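Local coordinates for RabGAP/TBC protein (Chlamydomonas reinhardtii, PDB 4P17), which is of unknown function but carries the TBC domain of Rab GTPase-activating proteins and belongs to the flagellum, at residues A[111-125]-A[150-163]. Sequence-based numbering, arbitrary orientation. Where two conformers were deposited one is given.
Sequences IETDSTHTFPDHPWL and YVRAMNTIVGLMLV
Tyr150 is held from two directions by the end of helix 108-114. Ile111 lays CG1 over the centre of one face of the Tyr150 ring, 3.4 Å from the centroid, a CH-pi contact almost along the ring normal, while Asp114 reaches the ring edge. There Tyr150 OH donates to Asp114 OD2 at 2.7 Å, meeting the oxygen on its anti side, 20° out of the carboxylate plane. Tyr150 OH also accepts from Asn155 ND2 at 3.3 Å, the hydroxyl oxygen lying near the plane of the amide. With CG anti to its backbone N (chi1 -164°), Asn155 turns its amide toward 111-125: ND2 also makes a weak bond of 3.4 Å to Ser115 OG, and OD1 sits 3.2 Å from Thr118 OG1. A phenylalanine in place of Tyr150 would probably leave Asp114 OD2 without its donor and the Asn155 amide less firmly oriented.

Beyond this polar cluster the loop runs along helix 153-164. Phe119 points the CZ edge of its ring at the Thr156 carbonyl and brings CE2 to 3.6 Å from Gly159 CA, where a beta carbon would clash. Leu125 CD1 covers one Phe119 face and meets Val163 CG2, which in the conformer given also lies over a face of His122; His122 NE2 binds Tyr16 O.

The sequences match the two finger motifs of TBC domains, IxxDxxR and YxQ, except that His117 and Arg152 occupy the usual arginine and glutamine places. Their side chains cross at about a right angle, His117 NE2 being 4.2 Å from Arg152 NE. The Tyr-Asp-Asn network thus ties the two finger segments together although neither canonical finger is present, consistent with a preserved scaffold whose GTPase-activating chemistry, if any, probably departs from the dual-finger mechanism.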
ATOM      1  N   ILE A 111      -5.568   6.675 -18.198  1.00 11.55           N
ATOM      2  CA  ILE A 111      -4.747   7.190 -17.106  1.00 16.16           C
ATOM      3  C   ILE A 111      -5.124   8.618 -16.769  1.00 15.38           C
ATOM      4  O   ILE A 111      -5.386   8.939 -15.597  1.00 11.86           O
ATOM      5  CB  ILE A 111      -3.239   7.120 -17.433  1.00 16.53           C
ATOM      6  CG1 ILE A 111      -2.806   5.671 -17.570  1.00 18.43           C
ATOM      7  CG2 ILE A 111      -2.439   7.751 -16.329  1.00 22.54           C
ATOM      8  CD1 ILE A 111      -1.500   5.513 -18.247  1.00 13.99           C
ATOM      9  N   GLU A 112      -5.206   9.485 -17.782  1.00  8.91           N
ATOM     10  CA  GLU A 112      -5.534  10.893 -17.505  1.00 12.27           C
ATOM     11  C   GLU A 112      -6.887  11.071 -16.846  1.00 14.34           C
ATOM     12  O   GLU A 112      -7.021  11.811 -15.887  1.00 18.79           O
ATOM     13  CB  GLU A 112      -5.527  11.723 -18.772  1.00 10.53           C
ATOM     14  CG  GLU A 112      -4.155  11.891 -19.433  1.00 19.02           C
ATOM     15  CD  GLU A 112      -4.272  12.436 -20.858  1.00 19.82           C
ATOM     16  OE1 GLU A 112      -5.411  12.702 -21.295  1.00 26.58           O
ATOM     17  OE2 GLU A 112      -3.236  12.567 -21.553  1.00 22.41           O
ATOM     18  N   THR A 113      -7.902  10.410 -17.381  1.00  9.99           N
ATOM     19  CA  THR A 113      -9.244  10.511 -16.816  1.00  9.91           C
ATOM     20  C   THR A 113      -9.312   9.947 -15.390  1.00  8.43           C
ATOM     21  O   THR A 113      -9.956  10.530 -14.507  1.00 10.62           O
ATOM     22  CB  THR A 113     -10.262   9.799 -17.741  1.00  9.92           C
ATOM     23  OG1 THR A 113     -10.252  10.443 -19.007  1.00  9.94           O
ATOM     24  CG2 THR A 113     -11.671   9.842 -17.160  1.00 13.17           C
ATOM     25  N   ASP A 114      -8.658   8.823 -15.138  1.00 10.03           N
ATOM     26  CA  ASP A 114      -8.669   8.282 -13.772  1.00 13.03           C
ATOM     27  C   ASP A 114      -8.089   9.305 -12.760  1.00 25.82           C
ATOM     28  O   ASP A 114      -8.355   9.219 -11.574  1.00 16.82           O
ATOM     29  CB  ASP A 114      -7.912   6.944 -13.727  1.00 19.34           C
ATOM     30  CG  ASP A 114      -8.648   5.797 -14.472  1.00 20.60           C
ATOM     31  OD1 ASP A 114      -9.742   5.995 -15.090  1.00 17.46           O
ATOM     32  OD2 ASP A 114      -8.112   4.672 -14.474  1.00 24.39           O
ATOM     33  N   SER A 115      -7.350  10.308 -13.236  1.00 26.49           N
ATOM     34  CA  SER A 115      -6.852  11.389 -12.366  1.00 11.44           C
ATOM     35  C   SER A 115      -7.820  12.563 -12.135  1.00 14.16           C
ATOM     36  O   SER A 115      -7.504  13.494 -11.395  1.00 25.77           O
ATOM     37  CB  SER A 115      -5.546  11.928 -12.942  1.00 32.90           C
ATOM     38  OG  SER A 115      -4.497  10.989 -12.770  1.00 16.93           O
ATOM     39  N   THR A 116      -8.988  12.546 -12.744  1.00 17.63           N
ATOM     40  CA  THR A 116      -9.932  13.600 -12.482  1.00 20.15           C
ATOM     41  C   THR A 116     -10.763  13.267 -11.239  1.00 36.16           C
ATOM     42  O   THR A 116     -11.658  14.020 -10.872  1.00 20.67           O
ATOM     43  CB  THR A 116     -10.833  13.842 -13.680  1.00 28.93           C
ATOM     44  OG1 THR A 116     -11.653  12.689 -13.900  1.00 19.14           O
ATOM     45  CG2 THR A 116      -9.965  14.143 -14.927  1.00 14.84           C
ATOM     46  N   HIS A 117     -10.473  12.160 -10.563  1.00 28.48           N
ATOM     47  CA  HIS A 117     -11.198  11.905  -9.311  1.00 34.55           C
ATOM     48  C   HIS A 117     -10.354  11.227  -8.220  1.00 37.94           C
ATOM     49  O   HIS A 117     -10.822  11.013  -7.089  1.00 35.74           O
ATOM     50  CB  HIS A 117     -12.492  11.109  -9.609  1.00 19.44           C
ATOM     51  CG  HIS A 117     -12.300   9.876 -10.432  1.00 22.12           C
ATOM     52  ND1 HIS A 117     -12.417   9.873 -11.805  1.00 28.48           N
ATOM     53  CD2 HIS A 117     -12.065   8.593 -10.070  1.00 20.44           C
ATOM     54  CE1 HIS A 117     -12.234   8.645 -12.257  1.00 30.81           C
ATOM     55  NE2 HIS A 117     -12.017   7.849 -11.226  1.00 37.51           N
ATOM     56  N   THR A 118      -9.101  10.933  -8.537  1.00 25.50           N
ATOM     57  CA  THR A 118      -8.149  10.520  -7.514  1.00 25.35           C
ATOM     58  C   THR A 118      -7.482  11.761  -6.909  1.00 27.41           C
ATOM     59  O   THR A 118      -7.486  12.827  -7.529  1.00 33.43           O
ATOM     60  CB  THR A 118      -7.074   9.600  -8.087  1.00 30.36           C
ATOM     61  OG1 THR A 118      -6.432  10.268  -9.166  1.00 23.71           O
ATOM     62  CG2 THR A 118      -7.679   8.288  -8.598  1.00 29.00           C
ATOM     63  N   PHE A 119      -6.906  11.612  -5.718  1.00 22.90           N
ATOM     64  CA  PHE A 119      -6.226  12.712  -4.999  1.00 27.51           C
ATOM     65  C   PHE A 119      -6.787  14.096  -5.234  1.00 24.79           C
ATOM     66  O   PHE A 119      -6.087  14.987  -5.711  1.00 32.23           O
ATOM     67  CB  PHE A 119      -4.752  12.730  -5.357  1.00 39.03           C
ATOM     68  CG  PHE A 119      -4.084  11.464  -5.039  1.00 25.62           C
ATOM     69  CD1 PHE A 119      -4.097  11.007  -3.742  1.00 20.84           C
ATOM     70  CD2 PHE A 119      -3.508  10.692  -6.028  1.00 26.98           C
ATOM     71  CE1 PHE A 119      -3.514   9.836  -3.416  1.00 22.46           C
ATOM     72  CE2 PHE A 119      -2.924   9.490  -5.701  1.00 27.27           C
ATOM     73  CZ  PHE A 119      -2.929   9.076  -4.373  1.00 17.20           C
ATOM     74  N   PRO A 120      -8.054  14.288  -4.888  1.00 29.09           N
ATOM     75  CA  PRO A 120      -8.582  15.642  -5.045  1.00 30.66           C
ATOM     76  C   PRO A 120      -7.825  16.648  -4.176  1.00 29.05           C
ATOM     77  O   PRO A 120      -7.633  17.783  -4.600  1.00 25.66           O
ATOM     78  CB  PRO A 120     -10.035  15.504  -4.592  1.00 40.30           C
ATOM     79  CG  PRO A 120     -10.009  14.363  -3.608  1.00 42.46           C
ATOM     80  CD  PRO A 120      -8.968  13.407  -4.140  1.00 46.50           C
ATOM     81  N   ASP A 121      -7.361  16.234  -3.000  1.00 12.09           N
ATOM     82  CA  ASP A 121      -6.923  17.217  -2.030  1.00 18.06           C
ATOM     83  C   ASP A 121      -5.425  17.279  -1.761  1.00 21.35           C
ATOM     84  O   ASP A 121      -4.980  18.194  -1.076  1.00 16.05           O
ATOM     85  CB  ASP A 121      -7.669  16.976  -0.702  1.00 21.21           C
ATOM     86  N   HIS A 122      -4.637  16.342  -2.286  1.00 12.91           N
ATOM     87  CA  HIS A 122      -3.201  16.401  -2.034  1.00 10.47           C
ATOM     88  C   HIS A 122      -2.619  17.594  -2.774  1.00 10.69           C
ATOM     89  O   HIS A 122      -2.799  17.705  -3.973  1.00  8.06           O
ATOM     90  CB  HIS A 122      -2.477  15.106  -2.459  1.00 10.03           C
ATOM     91  CG  HIS A 122      -1.058  15.050  -1.988  1.00 10.85           C
ATOM     92  ND1 HIS A 122      -0.007  15.554  -2.726  1.00  5.29           N
ATOM     93  CD2 HIS A 122      -0.530  14.637  -0.810  1.00  9.40           C
ATOM     94  CE1 HIS A 122       1.116  15.401  -2.045  1.00  8.19           C
ATOM     95  NE2 HIS A 122       0.824  14.859  -0.874  1.00  4.86           N
ATOM     96  N   PRO A 123      -1.896  18.482  -2.074  1.00 10.95           N
ATOM     97  CA  PRO A 123      -1.421  19.699  -2.743  1.00 13.85           C
ATOM     98  C   PRO A 123      -0.503  19.512  -3.951  1.00 14.92           C
ATOM     99  O   PRO A 123      -0.552  20.345  -4.854  1.00 17.81           O
ATOM    100  CB  PRO A 123      -0.676  20.417  -1.631  1.00 18.62           C
ATOM    101  CG  PRO A 123      -1.376  20.000  -0.403  1.00 20.14           C
ATOM    102  CD  PRO A 123      -1.689  18.561  -0.612  1.00 14.97           C
ATOM    103  N   TRP A 124       0.331  18.481  -3.972  1.00  8.19           N
ATOM    104  CA  TRP A 124       1.228  18.271  -5.117  1.00  5.43           C
ATOM    105  C   TRP A 124       0.645  17.269  -6.133  1.00  7.38           C
ATOM    106  O   TRP A 124       0.756  17.461  -7.339  1.00  6.56           O
ATOM    107  CB  TRP A 124       2.612  17.802  -4.647  1.00  8.80           C
ATOM    108  CG  TRP A 124       3.526  17.640  -5.818  1.00  9.61           C
ATOM    109  CD1 TRP A 124       4.137  18.639  -6.525  1.00 10.36           C
ATOM    110  CD2 TRP A 124       3.893  16.419  -6.440  1.00 12.37           C
ATOM    111  NE1 TRP A 124       4.861  18.104  -7.556  1.00 12.10           N
ATOM    112  CE2 TRP A 124       4.718  16.739  -7.532  1.00 12.66           C
ATOM    113  CE3 TRP A 124       3.589  15.076  -6.193  1.00 15.12           C
ATOM    114  CZ2 TRP A 124       5.250  15.764  -8.363  1.00  8.99           C
ATOM    115  CZ3 TRP A 124       4.127  14.118  -7.010  1.00 16.80           C
ATOM    116  CH2 TRP A 124       4.956  14.465  -8.080  1.00 12.18           C
ATOM    117  N   LEU A 125       0.011  16.200  -5.667  1.00  9.21           N
ATOM    118  CA  LEU A 125      -0.528  15.234  -6.610  1.00  3.70           C
ATOM    119  C   LEU A 125      -1.682  15.850  -7.422  1.00  7.31           C
ATOM    120  O   LEU A 125      -1.904  15.416  -8.550  1.00 10.47           O
ATOM    121  CB  LEU A 125      -1.000  13.957  -5.932  1.00  8.68           C
ATOM    122  CG  LEU A 125       0.100  13.011  -5.424  1.00  7.92           C
ATOM    123  CD1 LEU A 125      -0.483  11.959  -4.517  1.00  8.89           C
ATOM    124  CD2 LEU A 125       0.924  12.341  -6.579  1.00  4.80           C
ATOM    125  N   TYR A 150      -2.386  -0.948 -18.132  1.00 15.61           N
ATOM    126  CA  TYR A 150      -2.783  -0.082 -17.031  1.00 12.66           C
ATOM    127  C   TYR A 150      -4.142  -0.556 -16.533  1.00 20.69           C
ATOM    128  O   TYR A 150      -4.959  -1.015 -17.340  1.00 19.04           O
ATOM    129  CB  TYR A 150      -2.833   1.400 -17.475  1.00 18.30           C
ATOM    130  CG  TYR A 150      -3.561   2.338 -16.521  1.00  9.38           C
ATOM    131  CD1 TYR A 150      -2.937   2.827 -15.388  1.00 11.55           C
ATOM    132  CD2 TYR A 150      -4.866   2.753 -16.772  1.00 16.96           C
ATOM    133  CE1 TYR A 150      -3.578   3.687 -14.505  1.00 11.61           C
ATOM    134  CE2 TYR A 150      -5.521   3.620 -15.891  1.00 13.34           C
ATOM    135  CZ  TYR A 150      -4.879   4.085 -14.771  1.00 14.08           C
ATOM    136  OH  TYR A 150      -5.520   4.927 -13.890  1.00  9.63           O
ATOM    137  N   VAL A 151      -4.355  -0.475 -15.212  1.00 17.72           N
ATOM    138  CA  VAL A 151      -5.682  -0.588 -14.596  1.00 20.17           C
ATOM    139  C   VAL A 151      -5.806   0.451 -13.485  1.00 12.43           C
ATOM    140  O   VAL A 151      -4.831   0.870 -12.919  1.00 14.55           O
ATOM    141  CB  VAL A 151      -5.972  -2.013 -14.019  1.00 16.77           C
ATOM    142  CG1 VAL A 151      -6.013  -3.043 -15.137  1.00 16.07           C
ATOM    143  CG2 VAL A 151      -4.962  -2.394 -12.921  1.00 13.09           C
ATOM    144  N   ARG A 152      -7.034   0.851 -13.176  1.00 12.15           N
ATOM    145  CA  ARG A 152      -7.314   2.002 -12.340  1.00 16.50           C
ATOM    146  C   ARG A 152      -6.611   1.927 -10.970  1.00  8.39           C
ATOM    147  O   ARG A 152      -6.034   2.899 -10.489  1.00  9.26           O
ATOM    148  CB  ARG A 152      -8.835   2.092 -12.173  1.00 19.08           C
ATOM    149  CG  ARG A 152      -9.349   3.125 -11.235  1.00 23.48           C
ATOM    150  CD  ARG A 152     -10.873   3.111 -11.380  1.00 30.66           C
ATOM    151  NE  ARG A 152     -11.577   3.783 -10.295  1.00 72.07           N
ATOM    152  CZ  ARG A 152     -12.842   3.531  -9.958  1.00 83.95           C
ATOM    153  NH1 ARG A 152     -13.544   2.613 -10.617  1.00 67.14           N
ATOM    154  NH2 ARG A 152     -13.408   4.192  -8.955  1.00 75.75           N
ATOM    155  N   ALA A 153      -6.609   0.719 -10.394  1.00 11.69           N
ATOM    156  CA  ALA A 153      -5.937   0.446  -9.133  1.00  7.93           C
ATOM    157  C   ALA A 153      -4.534   1.049  -9.091  1.00  9.41           C
ATOM    158  O   ALA A 153      -4.090   1.543  -8.076  1.00 12.79           O
ATOM    159  CB  ALA A 153      -5.863  -1.089  -8.905  1.00  7.17           C
ATOM    160  N   MET A 154      -3.835   0.987 -10.210  1.00 13.70           N
ATOM    161  CA  MET A 154      -2.445   1.419 -10.249  1.00 11.80           C
ATOM    162  C   MET A 154      -2.322   2.941 -10.109  1.00  9.19           C
ATOM    163  O   MET A 154      -1.275   3.448  -9.762  1.00  8.25           O
ATOM    164  CB  MET A 154      -1.783   0.923 -11.538  1.00 11.96           C
ATOM    165  CG  MET A 154      -1.639  -0.612 -11.633  1.00 18.47           C
ATOM    166  SD  MET A 154      -1.504  -1.205 -13.355  1.00 21.35           S
ATOM    167  CE  MET A 154       0.151  -0.631 -13.759  1.00 16.43           C
ATOM    168  N   ASN A 155      -3.398   3.682 -10.351  1.00  7.87           N
ATOM    169  CA  ASN A 155      -3.307   5.141 -10.272  1.00 10.58           C
ATOM    170  C   ASN A 155      -2.969   5.592  -8.863  1.00  7.76           C
ATOM    171  O   ASN A 155      -1.961   6.257  -8.642  1.00  7.65           O
ATOM    172  CB  ASN A 155      -4.607   5.800 -10.753  1.00 11.34           C
ATOM    173  CG  ASN A 155      -4.428   7.271 -11.064  1.00  8.89           C
ATOM    174  OD1 ASN A 155      -4.262   8.097 -10.162  1.00 29.88           O
ATOM    175  ND2 ASN A 155      -4.517   7.611 -12.325  1.00 14.31           N
ATOM    176  N   THR A 156      -3.752   5.169  -7.873  1.00  7.53           N
ATOM    177  CA  THR A 156      -3.511   5.647  -6.519  1.00  5.72           C
ATOM    178  C   THR A 156      -2.258   4.983  -5.910  1.00  4.91           C
ATOM    179  O   THR A 156      -1.555   5.588  -5.111  1.00  5.61           O
ATOM    180  CB  THR A 156      -4.763   5.441  -5.593  1.00  8.34           C
ATOM    181  OG1 THR A 156      -5.145   4.067  -5.565  1.00 13.06           O
ATOM    182  CG2 THR A 156      -5.954   6.305  -6.089  1.00 10.32           C
ATOM    183  N   ILE A 157      -1.937   3.761  -6.321  1.00  8.11           N
ATOM    184  CA  ILE A 157      -0.667   3.144  -5.917  1.00  7.46           C
ATOM    185  C   ILE A 157       0.536   4.004  -6.330  1.00  7.46           C
ATOM    186  O   ILE A 157       1.404   4.325  -5.545  1.00  8.06           O
ATOM    187  CB  ILE A 157      -0.531   1.731  -6.525  1.00  5.41           C
ATOM    188  CG1 ILE A 157      -1.592   0.805  -5.918  1.00  6.63           C
ATOM    189  CG2 ILE A 157       0.858   1.140  -6.235  1.00  3.56           C
ATOM    190  CD1 ILE A 157      -1.642  -0.564  -6.517  1.00  6.63           C
ATOM    191  N   VAL A 158       0.592   4.408  -7.588  1.00  7.99           N
ATOM    192  CA  VAL A 158       1.744   5.150  -8.030  1.00  1.82           C
ATOM    193  C   VAL A 158       1.748   6.543  -7.420  1.00  4.59           C
ATOM    194  O   VAL A 158       2.817   7.112  -7.164  1.00  6.87           O
ATOM    195  CB  VAL A 158       1.798   5.225  -9.566  1.00  5.97           C
ATOM    196  CG1 VAL A 158       2.815   6.297 -10.016  1.00 12.17           C
ATOM    197  CG2 VAL A 158       2.129   3.891 -10.103  1.00  4.41           C
ATOM    198  N   GLY A 159       0.555   7.078  -7.155  1.00  7.39           N
ATOM    199  CA  GLY A 159       0.429   8.364  -6.509  1.00  6.00           C
ATOM    200  C   GLY A 159       1.061   8.314  -5.132  1.00  6.24           C
ATOM    201  O   GLY A 159       1.828   9.187  -4.753  1.00  7.15           O
ATOM    202  N   LEU A 160       0.764   7.271  -4.365  1.00  8.62           N
ATOM    203  CA  LEU A 160       1.360   7.181  -3.046  1.00  2.39           C
ATOM    204  C   LEU A 160       2.815   6.819  -3.146  1.00  5.82           C
ATOM    205  O   LEU A 160       3.601   7.255  -2.328  1.00  8.26           O
ATOM    206  CB  LEU A 160       0.600   6.183  -2.155  1.00  8.33           C
ATOM    207  CG  LEU A 160       0.011   6.735  -0.858  1.00 16.06           C
ATOM    208  CD1 LEU A 160      -0.875   7.924  -1.088  1.00 21.36           C
ATOM    209  CD2 LEU A 160      -0.802   5.610  -0.192  1.00 10.84           C
ATOM    210  N   MET A 161       3.200   6.035  -4.155  1.00  4.93           N
ATOM    211  CA  MET A 161       4.609   5.757  -4.346  1.00  9.71           C
ATOM    212  C   MET A 161       5.377   7.055  -4.609  1.00  7.75           C
ATOM    213  O   MET A 161       6.425   7.293  -4.001  1.00 10.26           O
ATOM    214  CB  MET A 161       4.822   4.786  -5.497  1.00  4.00           C
ATOM    215  CG  MET A 161       4.476   3.359  -5.191  1.00  3.66           C
ATOM    216  SD  MET A 161       4.932   2.429  -6.673  1.00  7.84           S
ATOM    217  CE  MET A 161       4.461   0.761  -6.171  1.00  9.99           C
ATOM    218  N   LEU A 162       4.840   7.897  -5.490  1.00  8.74           N
ATOM    219  CA  LEU A 162       5.492   9.183  -5.773  1.00  7.90           C
ATOM    220  C   LEU A 162       5.704  10.009  -4.494  1.00  7.48           C
ATOM    221  O   LEU A 162       6.783  10.523  -4.247  1.00  7.36           O
ATOM    222  CB  LEU A 162       4.696   9.972  -6.811  1.00  7.00           C
ATOM    223  CG  LEU A 162       4.806   9.486  -8.263  1.00 12.60           C
ATOM    224  CD1 LEU A 162       3.795  10.227  -9.129  1.00  7.14           C
ATOM    225  CD2 LEU A 162       6.223   9.632  -8.826  1.00  9.32           C
ATOM    226  N   VAL A 163       4.678  10.095  -3.661  0.57  5.92           N
ATOM    227  CA  VAL A 163       4.788  10.911  -2.465  0.57  7.85           C
ATOM    228  C   VAL A 163       5.771  10.296  -1.459  0.57  8.64           C
ATOM    229  O   VAL A 163       6.555  11.018  -0.840  0.57  9.28           O
ATOM    230  CB  VAL A 163       3.404  11.125  -1.816  0.57  9.57           C
ATOM    231  CG1 VAL A 163       3.541  11.836  -0.526  0.57 11.95           C
ATOM    232  CG2 VAL A 163       2.488  11.944  -2.741  0.57  7.36           C
TER